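Local coordinates for uncharacterized protein (Acinetobacter baumannii, PDB 5D66) that is of unknown function but folds as an ankyrin repeat domain, a scaffold that in relatives commonly mediates binding to other proteins, at residues I29-L40 with L55-D66; R100-E111 with H130-E141. All blocks are in the same frame, centred on the assembly; numbering follows the deposited sequence.

Interaction 1: I29-L40 with L55-D66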
loop_
_atom_site.group_PDB
_atom_site.type_symbol
_atom_site.label_atom_id
_atom_site.label_comp_id
_atom_site.label_asym_id
_atom_site.label_seq_id
_atom_site.Cartn_x
_atom_site.Cartn_y
_atom_site.Cartn_z
ATOM N N ILE A 29 -10.600 21.298 1.481
ATOM C CA ILE A 29 -10.994 19.919 1.262
ATOM C C ILE A 29 -10.419 18.954 2.284
ATOM O O ILE A 29 -11.022 17.938 2.565
ATOM C CB ILE A 29 -10.756 19.494 -0.166
ATOM C CG1 ILE A 29 -11.599 18.223 -0.513
ATOM C CG2 ILE A 29 -9.339 19.356 -0.451
ATOM C CD1 ILE A 29 -11.700 17.982 -1.960
ATOM N N ASP A 30 -9.222 19.273 2.783
ATOM C CA ASP A 30 -8.528 18.457 3.742
ATOM C C ASP A 30 -8.673 18.938 5.166
ATOM O O ASP A 30 -7.868 18.600 6.037
ATOM C CB ASP A 30 -7.059 18.275 3.357
ATOM C CG ASP A 30 -6.883 17.321 2.191
ATOM O OD1 ASP A 30 -7.657 16.389 2.026
ATOM O OD2 ASP A 30 -5.837 17.506 1.469
ATOM N N ALA A 31 -9.766 19.661 5.479
ATOM C CA ALA A 31 -10.096 19.938 6.873
ATOM C C ALA A 31 -10.054 18.664 7.712
ATOM O O ALA A 31 -10.556 17.621 7.279
ATOM C CB ALA A 31 -11.509 20.538 6.952
ATOM N N ARG A 32 -9.480 18.728 8.896
ATOM C CA ARG A 32 -9.410 17.564 9.774
ATOM C C ARG A 32 -10.622 17.500 10.680
ATOM O O ARG A 32 -11.099 18.522 11.160
ATOM C CB ARG A 32 -8.133 17.554 10.598
ATOM C CG ARG A 32 -6.854 17.750 9.800
ATOM C CD ARG A 32 -6.728 16.782 8.626
ATOM N NE ARG A 32 -5.480 16.946 7.939
ATOM C CZ ARG A 32 -4.405 16.160 7.989
ATOM N NH1 ARG A 32 -4.422 15.025 8.661
ATOM N NH2 ARG A 32 -3.310 16.471 7.335
ATOM N N ASP A 33 -11.068 16.266 10.941
ATOM C CA ASP A 33 -12.152 16.066 11.934
ATOM C C ASP A 33 -11.537 16.050 13.328
ATOM O O ASP A 33 -10.357 16.409 13.556
ATOM C CB ASP A 33 -12.980 14.847 11.579
ATOM C CG ASP A 33 -12.252 13.509 11.674
ATOM O OD1 ASP A 33 -11.152 13.494 12.282
ATOM O OD2 ASP A 33 -12.810 12.516 11.203
ATOM N N GLU A 34 -12.303 15.631 14.314
ATOM C CA GLU A 34 -11.869 15.694 15.725
ATOM C C GLU A 34 -10.698 14.716 15.997
ATOM O O GLU A 34 -10.030 14.862 17.016
ATOM C CB GLU A 34 -13.050 15.469 16.665
ATOM C CG GLU A 34 -13.562 14.044 16.747
ATOM C CD GLU A 34 -14.391 13.553 15.596
ATOM O OE1 GLU A 34 -14.756 14.349 14.715
ATOM O OE2 GLU A 34 -14.662 12.312 15.630
ATOM N N THR A 35 -10.530 13.718 15.124
ATOM C CA THR A 35 -9.474 12.732 15.228
ATOM C C THR A 35 -8.230 13.128 14.463
ATOM O O THR A 35 -7.206 12.432 14.556
ATOM C CB THR A 35 -9.906 11.317 14.677
ATOM O OG1 THR A 35 -9.978 11.329 13.237
ATOM C CG2 THR A 35 -11.209 10.884 15.311
ATOM N N GLY A 36 -8.314 14.174 13.630
ATOM C CA GLY A 36 -7.185 14.525 12.798
ATOM C C GLY A 36 -7.264 13.948 11.393
ATOM O O GLY A 36 -6.294 14.013 10.651
ATOM N N SER A 37 -8.382 13.369 10.991
ATOM C CA SER A 37 -8.515 12.678 9.706
ATOM C C SER A 37 -9.085 13.587 8.628
ATOM O O SER A 37 -9.982 14.373 8.901
ATOM C CB SER A 37 -9.426 11.453 9.856
ATOM O OG SER A 37 -8.938 10.517 10.784
ATOM N N THR A 38 -8.603 13.464 7.419
ATOM C CA THR A 38 -9.213 14.092 6.282
ATOM C C THR A 38 -10.442 13.281 5.805
ATOM O O THR A 38 -10.543 12.072 6.027
ATOM C CB THR A 38 -8.258 14.298 5.111
ATOM O OG1 THR A 38 -7.968 13.023 4.557
ATOM C CG2 THR A 38 -6.997 15.022 5.485
ATOM N N ALA A 39 -11.303 13.934 5.033
ATOM C CA ALA A 39 -12.456 13.284 4.494
ATOM C C ALA A 39 -12.034 12.197 3.492
ATOM O O ALA A 39 -12.649 11.123 3.412
ATOM C CB ALA A 39 -13.422 14.249 3.891
ATOM N N LEU A 40 -10.978 12.464 2.705
ATOM C CA LEU A 40 -10.496 11.426 1.802
ATOM C C LEU A 40 -9.970 10.208 2.580
ATOM O O LEU A 40 -10.179 9.080 2.152
ATOM C CB LEU A 40 -9.403 11.983 0.882
ATOM C CG LEU A 40 -8.737 10.940 -0.034
ATOM C CD1 LEU A 40 -9.743 10.270 -0.965
ATOM C CD2 LEU A 40 -7.598 11.565 -0.836
ATOM N N LEU A 55 -13.252 13.452 -4.258
ATOM C CA LEU A 55 -12.339 14.219 -3.371
ATOM C C LEU A 55 -10.955 14.412 -3.993
ATOM O O LEU A 55 -10.383 15.481 -3.949
ATOM C CB LEU A 55 -12.251 13.559 -1.996
ATOM C CG LEU A 55 -13.565 13.615 -1.177
ATOM C CD1 LEU A 55 -13.482 12.605 -0.030
ATOM C CD2 LEU A 55 -13.883 15.017 -0.682
ATOM N N ILE A 56 -10.455 13.330 -4.597
ATOM C CA ILE A 56 -9.177 13.383 -5.317
ATOM C C ILE A 56 -9.248 14.329 -6.511
ATOM O O ILE A 56 -8.309 15.134 -6.666
ATOM C CB ILE A 56 -8.693 11.973 -5.721
ATOM C CG1 ILE A 56 -8.327 11.182 -4.485
ATOM C CG2 ILE A 56 -7.514 12.033 -6.648
ATOM C CD1 ILE A 56 -8.139 9.693 -4.703
ATOM N N GLU A 57 -10.301 14.276 -7.292
ATOM C CA GLU A 57 -10.398 15.182 -8.428
ATOM C C GLU A 57 -10.446 16.662 -7.980
ATOM O O GLU A 57 -9.972 17.553 -8.682
ATOM C CB GLU A 57 -11.588 14.804 -9.294
ATOM C CG GLU A 57 -11.379 13.547 -10.112
ATOM C CD GLU A 57 -10.220 13.579 -11.115
ATOM O OE1 GLU A 57 -9.985 14.616 -11.829
ATOM O OE2 GLU A 57 -9.555 12.513 -11.198
ATOM N N ALA A 58 -10.998 16.900 -6.784
ATOM C CA ALA A 58 -11.112 18.235 -6.242
ATOM C C ALA A 58 -9.834 18.675 -5.485
ATOM O O ALA A 58 -9.798 19.735 -4.947
ATOM C CB ALA A 58 -12.331 18.323 -5.391
ATOM N N GLY A 59 -8.816 17.826 -5.439
ATOM C CA GLY A 59 -7.515 18.184 -4.929
ATOM C C GLY A 59 -7.117 17.698 -3.553
ATOM O O GLY A 59 -6.097 18.143 -2.999
ATOM N N ALA A 60 -7.907 16.780 -2.988
ATOM C CA ALA A 60 -7.538 16.226 -1.680
ATOM C C ALA A 60 -6.137 15.592 -1.775
ATOM O O ALA A 60 -5.766 14.919 -2.763
ATOM C CB ALA A 60 -8.532 15.186 -1.254
ATOM N N ASP A 61 -5.341 15.766 -0.718
ATOM C CA ASP A 61 -3.971 15.280 -0.682
ATOM C C ASP A 61 -3.938 13.807 -0.334
ATOM O O ASP A 61 -4.278 13.346 0.768
ATOM C CB ASP A 61 -3.194 16.093 0.316
ATOM C CG ASP A 61 -1.722 15.825 0.353
ATOM O OD1 ASP A 61 -1.269 14.836 -0.245
ATOM O OD2 ASP A 61 -1.018 16.622 1.049
ATOM N N VAL A 62 -3.512 13.002 -1.290
ATOM C CA VAL A 62 -3.410 11.571 -1.127
ATOM C C VAL A 62 -2.308 11.109 -0.192
ATOM O O VAL A 62 -2.253 9.923 0.161
ATOM C CB VAL A 62 -3.295 10.826 -2.494
ATOM C CG1 VAL A 62 -4.432 11.217 -3.410
ATOM C CG2 VAL A 62 -1.934 11.041 -3.132
ATOM N N ASN A 63 -1.459 12.043 0.208
ATOM C CA ASN A 63 -0.375 11.801 1.152
ATOM C C ASN A 63 -0.608 12.384 2.522
ATOM O O ASN A 63 0.246 12.248 3.382
ATOM C CB ASN A 63 0.928 12.377 0.595
ATOM C CG ASN A 63 1.243 11.763 -0.766
ATOM O OD1 ASN A 63 1.345 10.535 -0.879
ATOM N ND2 ASN A 63 1.462 12.598 -1.778
ATOM N N ALA A 64 -1.731 13.053 2.758
ATOM C CA ALA A 64 -2.001 13.546 4.100
ATOM C C ALA A 64 -2.089 12.341 5.036
ATOM O O ALA A 64 -2.663 11.332 4.659
ATOM C CB ALA A 64 -3.307 14.345 4.126
ATOM N N LYS A 65 -1.550 12.476 6.229
ATOM C CA LYS A 65 -1.517 11.405 7.208
ATOM C C LYS A 65 -2.510 11.585 8.361
ATOM O O LYS A 65 -2.812 12.686 8.739
ATOM C CB LYS A 65 -0.101 11.149 7.747
ATOM C CG LYS A 65 0.785 10.342 6.766
ATOM C CD LYS A 65 2.146 10.068 7.307
ATOM C CE LYS A 65 2.907 9.006 6.464
ATOM N NZ LYS A 65 4.289 8.899 7.011
ATOM N N ASP A 66 -2.916 10.465 8.891
ATOM C CA ASP A 66 -3.705 10.371 10.114
ATOM C C ASP A 66 -2.826 10.044 11.299
ATOM O O ASP A 66 -1.597 9.881 11.177
ATOM C CB ASP A 66 -4.873 9.417 9.909
ATOM C CG ASP A 66 -4.524 7.936 9.992
ATOM O OD1 ASP A 66 -3.329 7.607 10.097
ATOM O OD2 ASP A 66 -5.502 7.142 9.994
HETATM O O HOH W 1 -6.618 13.781 2.245
HETATM O O HOH W 2 -5.453 19.362 -0.515
#
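Leu40 and Ile29 carry the apolar half of this contact, packing against the end of helix 49-57 and the chain that leaves it. Leu40 holds CG anti to the backbone N (chi1 175°), which sends CD2 into a corner formed by Ile56, Ala60 and Val62; its nearest neighbours there are Ile56 CG1 at 3.7 Å and Ala60 CB at 3.8 Å. Leu55 packs between the two from the helix side: CD1 lies against Leu40 CA at 3.7 Å, while CD2 touches the outer end of Ile29. Ile29 CD1 reaches on to Ala58 CB at 3.5 Å, and its CG2 lies over the backbone of Gly59 and Ala60, where a Schellman motif ends the helix.

Two direct hydrogen bonds join the loops. Asp61 N donates to the syn lone pair of Asp30 OD2 (2.8 Å), and Arg32 NH1 donates to Lys65 O (2.8 Å) close to the guanidinium plane. The same NH1 also bonds Gly36 O within its own loop, again near that plane, so two carbonyls fix the rotation of the guanidinium; Thr38 CG2 lies over the rim of one of its faces.

Water adds further links. One molecule donates to Asp30 OD1 and Asp61 O and accepts from Thr38 OG1, whose oxygen also caps Met41 N; a second bridges Asp30 OD2 and Gly59 O. Beyond the contact, Asp66 forms a salt bridge with Arg45, tying the end of 55-66 to helix 39-45.

The contact joins successive loops of an ankyrin stack. Both carboxylate oxygens of Asp30 are engaged by backbone or water donors, which probably stabilises its negative charge, although Asp61 carries a second carboxylate nearby; the apolar side chains of Ile29, Leu40 and Leu55 complete the join on the helix side.

Interaction 2: R100-E111 with H130-E141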
loop_
_atom_site.group_PDB
_atom_site.type_symbol
_atom_site.label_atom_id
_atom_site.label_comp_id
_atom_site.label_asym_id
_atom_site.label_seq_id
_atom_site.Cartn_x
_atom_site.Cartn_y
_atom_site.Cartn_z
ATOM N N ARG A 100 3.352 3.399 9.383
ATOM C CA ARG A 100 3.883 3.402 10.733
ATOM C C ARG A 100 4.968 2.374 10.928
ATOM O O ARG A 100 5.721 2.494 11.972
ATOM C CB ARG A 100 2.787 3.244 11.770
ATOM C CG ARG A 100 2.158 1.918 11.757
ATOM C CD ARG A 100 0.771 1.972 12.462
ATOM N NE ARG A 100 0.074 0.720 12.476
ATOM C CZ ARG A 100 -0.817 0.298 11.557
ATOM N NH1 ARG A 100 -1.052 0.948 10.396
ATOM N NH2 ARG A 100 -1.445 -0.843 11.805
ATOM N N TYR A 101 4.988 1.304 10.113
ATOM C CA TYR A 101 6.034 0.290 10.169
ATOM C C TYR A 101 7.247 0.688 9.349
ATOM O O TYR A 101 8.156 -0.139 9.194
ATOM C CB TYR A 101 5.504 -1.047 9.634
ATOM C CG TYR A 101 4.478 -1.626 10.517
ATOM C CD1 TYR A 101 4.840 -2.310 11.638
ATOM C CD2 TYR A 101 3.128 -1.494 10.236
ATOM C CE1 TYR A 101 3.912 -2.838 12.477
ATOM C CE2 TYR A 101 2.181 -2.026 11.069
ATOM C CZ TYR A 101 2.562 -2.708 12.180
ATOM O OH TYR A 101 1.569 -3.223 12.960
ATOM N N GLY A 102 7.296 1.903 8.825
ATOM C CA GLY A 102 8.386 2.268 7.992
ATOM C C GLY A 102 8.427 1.599 6.652
ATOM O O GLY A 102 9.452 1.608 5.995
ATOM N N GLY A 103 7.293 1.081 6.221
ATOM C CA GLY A 103 7.187 0.428 4.947
ATOM C C GLY A 103 6.546 1.275 3.870
ATOM O O GLY A 103 5.781 2.155 4.123
ATOM N N THR A 104 6.938 1.035 2.618
ATOM C CA THR A 104 6.205 1.540 1.500
ATOM C C THR A 104 4.841 0.861 1.381
ATOM O O THR A 104 4.568 -0.096 2.089
ATOM C CB THR A 104 6.982 1.246 0.219
ATOM O OG1 THR A 104 7.012 -0.181 0.097
ATOM C CG2 THR A 104 8.361 1.816 0.173
ATOM N N ALA A 105 4.010 1.328 0.456
ATOM C CA ALA A 105 2.729 0.663 0.198
ATOM C C ALA A 105 2.916 -0.767 -0.324
ATOM O O ALA A 105 2.035 -1.604 -0.204
ATOM C CB ALA A 105 1.879 1.491 -0.765
ATOM N N LEU A 106 4.048 -1.009 -0.990
ATOM C CA LEU A 106 4.320 -2.306 -1.567
ATOM C C LEU A 106 4.502 -3.396 -0.558
ATOM O O LEU A 106 4.133 -4.552 -0.811
ATOM C CB LEU A 106 5.552 -2.215 -2.480
ATOM C CG LEU A 106 6.057 -3.434 -3.129
ATOM C CD1 LEU A 106 4.941 -4.080 -4.038
ATOM C CD2 LEU A 106 7.272 -3.171 -3.955
ATOM N N ILE A 107 5.125 -3.103 0.562
ATOM C CA ILE A 107 5.470 -4.143 1.547
ATOM C C ILE A 107 4.188 -4.808 2.106
ATOM O O ILE A 107 4.082 -6.053 2.047
ATOM C CB ILE A 107 6.440 -3.651 2.614
ATOM C CG1 ILE A 107 7.769 -3.251 1.948
ATOM C CG2 ILE A 107 6.665 -4.790 3.620
ATOM C CD1 ILE A 107 8.784 -2.716 2.881
ATOM N N PRO A 108 3.187 -4.057 2.599
ATOM C CA PRO A 108 1.958 -4.726 3.061
ATOM C C PRO A 108 1.196 -5.385 1.947
ATOM O O PRO A 108 0.538 -6.420 2.153
ATOM C CB PRO A 108 1.187 -3.619 3.766
ATOM C CG PRO A 108 1.718 -2.345 3.163
ATOM C CD PRO A 108 3.183 -2.640 3.002
ATOM N N ALA A 109 1.229 -4.849 0.722
ATOM C CA ALA A 109 0.556 -5.488 -0.399
ATOM C C ALA A 109 1.156 -6.876 -0.623
ATOM O O ALA A 109 0.430 -7.868 -0.833
ATOM C CB ALA A 109 0.674 -4.635 -1.620
ATOM N N ALA A 110 2.489 -6.976 -0.549
ATOM C CA ALA A 110 3.140 -8.270 -0.692
ATOM C C ALA A 110 2.809 -9.189 0.478
ATOM O O ALA A 110 2.515 -10.350 0.310
ATOM C CB ALA A 110 4.644 -8.041 -0.856
ATOM N N GLU A 111 2.914 -8.656 1.707
ATOM C CA GLU A 111 2.569 -9.370 2.913
ATOM C C GLU A 111 1.215 -10.057 2.827
ATOM O O GLU A 111 1.033 -11.210 3.229
ATOM C CB GLU A 111 2.554 -8.374 4.073
ATOM C CG GLU A 111 2.154 -8.917 5.408
ATOM C CD GLU A 111 1.978 -7.794 6.462
ATOM O OE1 GLU A 111 1.925 -6.597 6.127
ATOM O OE2 GLU A 111 1.730 -8.160 7.631
ATOM N N HIS A 130 13.244 -1.396 -0.623
ATOM C CA HIS A 130 13.035 -0.690 0.629
ATOM C C HIS A 130 12.880 -1.655 1.802
ATOM O O HIS A 130 12.219 -2.674 1.712
ATOM C CB HIS A 130 11.743 0.132 0.540
ATOM C CG HIS A 130 11.465 1.030 1.682
ATOM N ND1 HIS A 130 11.742 2.373 1.685
ATOM C CD2 HIS A 130 10.849 0.755 2.836
ATOM C CE1 HIS A 130 11.379 2.852 2.872
ATOM N NE2 HIS A 130 10.905 1.876 3.610
ATOM N N VAL A 131 13.514 -1.309 2.911
ATOM C CA VAL A 131 13.491 -2.091 4.141
ATOM C C VAL A 131 12.723 -1.339 5.242
ATOM O O VAL A 131 12.994 -0.190 5.550
ATOM C CB VAL A 131 14.939 -2.345 4.686
ATOM C CG1 VAL A 131 14.900 -3.254 5.891
ATOM C CG2 VAL A 131 15.831 -2.946 3.627
ATOM N N ASN A 132 11.707 -2.005 5.783
ATOM C CA ASN A 132 10.875 -1.371 6.842
ATOM C C ASN A 132 11.522 -1.506 8.227
ATOM O O ASN A 132 12.658 -2.014 8.380
ATOM C CB ASN A 132 9.432 -1.879 6.779
ATOM C CG ASN A 132 9.265 -3.298 7.264
ATOM O OD1 ASN A 132 10.163 -3.891 7.867
ATOM N ND2 ASN A 132 8.099 -3.861 6.962
ATOM N N ASN A 133 10.829 -1.041 9.264
ATOM C CA ASN A 133 11.429 -1.003 10.615
ATOM C C ASN A 133 11.321 -2.307 11.348
ATOM O O ASN A 133 11.833 -2.409 12.456
ATOM C CB ASN A 133 10.902 0.205 11.425
ATOM C CG ASN A 133 9.482 0.054 11.946
ATOM O OD1 ASN A 133 8.971 -1.050 12.150
ATOM N ND2 ASN A 133 8.847 1.209 12.191
ATOM N N LEU A 134 10.780 -3.334 10.714
ATOM C CA LEU A 134 10.892 -4.746 11.134
ATOM C C LEU A 134 12.095 -5.405 10.474
ATOM O O LEU A 134 12.374 -6.578 10.738
ATOM C CB LEU A 134 9.611 -5.523 10.768
ATOM C CG LEU A 134 8.339 -4.983 11.440
ATOM C CD1 LEU A 134 7.074 -5.271 10.581
ATOM C CD2 LEU A 134 8.136 -5.582 12.765
ATOM N N GLY A 135 12.846 -4.681 9.628
ATOM C CA GLY A 135 14.010 -5.193 8.940
ATOM C C GLY A 135 13.634 -6.008 7.703
ATOM O O GLY A 135 14.465 -6.742 7.178
ATOM N N TRP A 136 12.418 -5.832 7.201
ATOM C CA TRP A 136 11.895 -6.669 6.146
ATOM C C TRP A 136 11.677 -5.832 4.883
ATOM O O TRP A 136 11.212 -4.700 4.927
ATOM C CB TRP A 136 10.619 -7.410 6.513
ATOM C CG TRP A 136 10.735 -8.402 7.592
ATOM C CD1 TRP A 136 11.848 -9.125 7.899
ATOM C CD2 TRP A 136 9.730 -8.846 8.498
ATOM N NE1 TRP A 136 11.601 -9.989 8.923
ATOM C CE2 TRP A 136 10.303 -9.836 9.316
ATOM C CE3 TRP A 136 8.410 -8.407 8.803
ATOM C CZ2 TRP A 136 9.593 -10.457 10.365
ATOM C CZ3 TRP A 136 7.691 -9.057 9.803
ATOM C CH2 TRP A 136 8.284 -10.095 10.565
ATOM N N THR A 137 11.966 -6.456 3.752
ATOM C CA THR A 137 11.605 -5.992 2.432
ATOM C C THR A 137 10.252 -6.624 2.031
ATOM O O THR A 137 9.768 -7.580 2.690
ATOM C CB THR A 137 12.675 -6.427 1.438
ATOM O OG1 THR A 137 12.723 -7.865 1.555
ATOM C CG2 THR A 137 14.011 -5.851 1.656
ATOM N N ALA A 138 9.714 -6.218 0.906
ATOM C CA ALA A 138 8.548 -6.874 0.334
ATOM C C ALA A 138 8.826 -8.379 0.110
ATOM O O ALA A 138 7.976 -9.168 0.391
ATOM C CB ALA A 138 8.140 -6.183 -0.934
ATOM N N LEU A 139 9.999 -8.688 -0.454
ATOM C CA LEU A 139 10.389 -10.055 -0.694
ATOM C C LEU A 139 10.393 -10.875 0.610
ATOM O O LEU A 139 9.835 -11.988 0.657
ATOM C CB LEU A 139 11.739 -10.110 -1.388
ATOM C CG LEU A 139 12.286 -11.486 -1.749
ATOM C CD1 LEU A 139 11.402 -12.232 -2.680
ATOM C CD2 LEU A 139 13.666 -11.338 -2.322
ATOM N N LEU A 140 11.032 -10.366 1.633
ATOM C CA LEU A 140 11.090 -11.077 2.910
ATOM C C LEU A 140 9.708 -11.295 3.460
ATOM O O LEU A 140 9.384 -12.402 3.934
ATOM C CB LEU A 140 12.003 -10.385 3.896
ATOM C CG LEU A 140 13.486 -10.543 3.621
ATOM C CD1 LEU A 140 14.311 -9.495 4.327
ATOM C CD2 LEU A 140 13.976 -11.915 4.055
ATOM N N GLU A 141 8.870 -10.261 3.481
ATOM C CA GLU A 141 7.504 -10.473 4.001
ATOM C C GLU A 141 6.709 -11.465 3.182
ATOM O O GLU A 141 5.951 -12.245 3.758
ATOM C CB GLU A 141 6.757 -9.153 4.138
ATOM C CG GLU A 141 7.350 -8.244 5.206
ATOM C CD GLU A 141 6.354 -7.320 5.910
ATOM O OE1 GLU A 141 5.187 -7.482 5.762
ATOM O OE2 GLU A 141 6.789 -6.439 6.663
HETATM O O HOH W 3 6.447 1.064 13.950
HETATM O O HOH W 4 12.149 2.523 6.947
#
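Ile107, Tyr101 and Glu141 bury the most surface here. Ile107 wedges between the loop and helix 138-144: with CG1 anti to its carbonyl carbon (chi1 -63°), CD1 reaches His130 O at 3.6 Å and Trp136 O, while CG2 lies 3.4 Å from Glu141 CD. Beside it, Ala110 CB meets Ala138 CB at 4.0 Å, bringing the two helices close through small side chains.

Tyr101 contributes by backbone and ring. Its O accepts a nearly straight bond from Asn133 N (2.8 Å, 170°), and its CD1 touches Leu134 CD1. At the next carbonyl, Gly102 O receives His130 NE2 at 2.8 Å, in the imidazole plane, while Thr104 CG2 sits over one face of that ring in a CH-pi contact.

Glu141 crosses Ile107 at about a right angle. Glu141 OE2 accepts from Asn132 ND2, and Asn132 OD1 takes Leu134 N and Trp136 N from opposite faces in an Asx turn. Glu141 OE1 lies alongside the Glu111 side chain, 3.4 Å from Glu111 OE1, the carboxylate planes nearly perpendicular.

Backbone carbonyls thus hold adjacent ankyrin loops in register, with Asn132 pinned by its turn and Glu141. The closeness of two carboxylates would probably raise the proton affinity of one.

How the interactions relate
From the N terminus, interaction 1 comes first: 29-40 leads into helix 39-45, the chain turns back through helix 49-57, and the segment 55-66 closes the loop against the segment where it began. Helices 72-79 and 82-90 follow before 100-111 opens interaction 2, which closes after helix 115-124 when 130-141 packs against it. The two closures are therefore in series, neither nested nor crossed. The centres of interactions 1 and 2 lie about 24 Å apart, on opposite sides of the chain's centre. Interaction 1 joins a loop and the start of helix 39-45 to the end of helix 49-57 and the loop after it; interaction 2 joins two loops and the helices 106-111 and 138-144 that follow them.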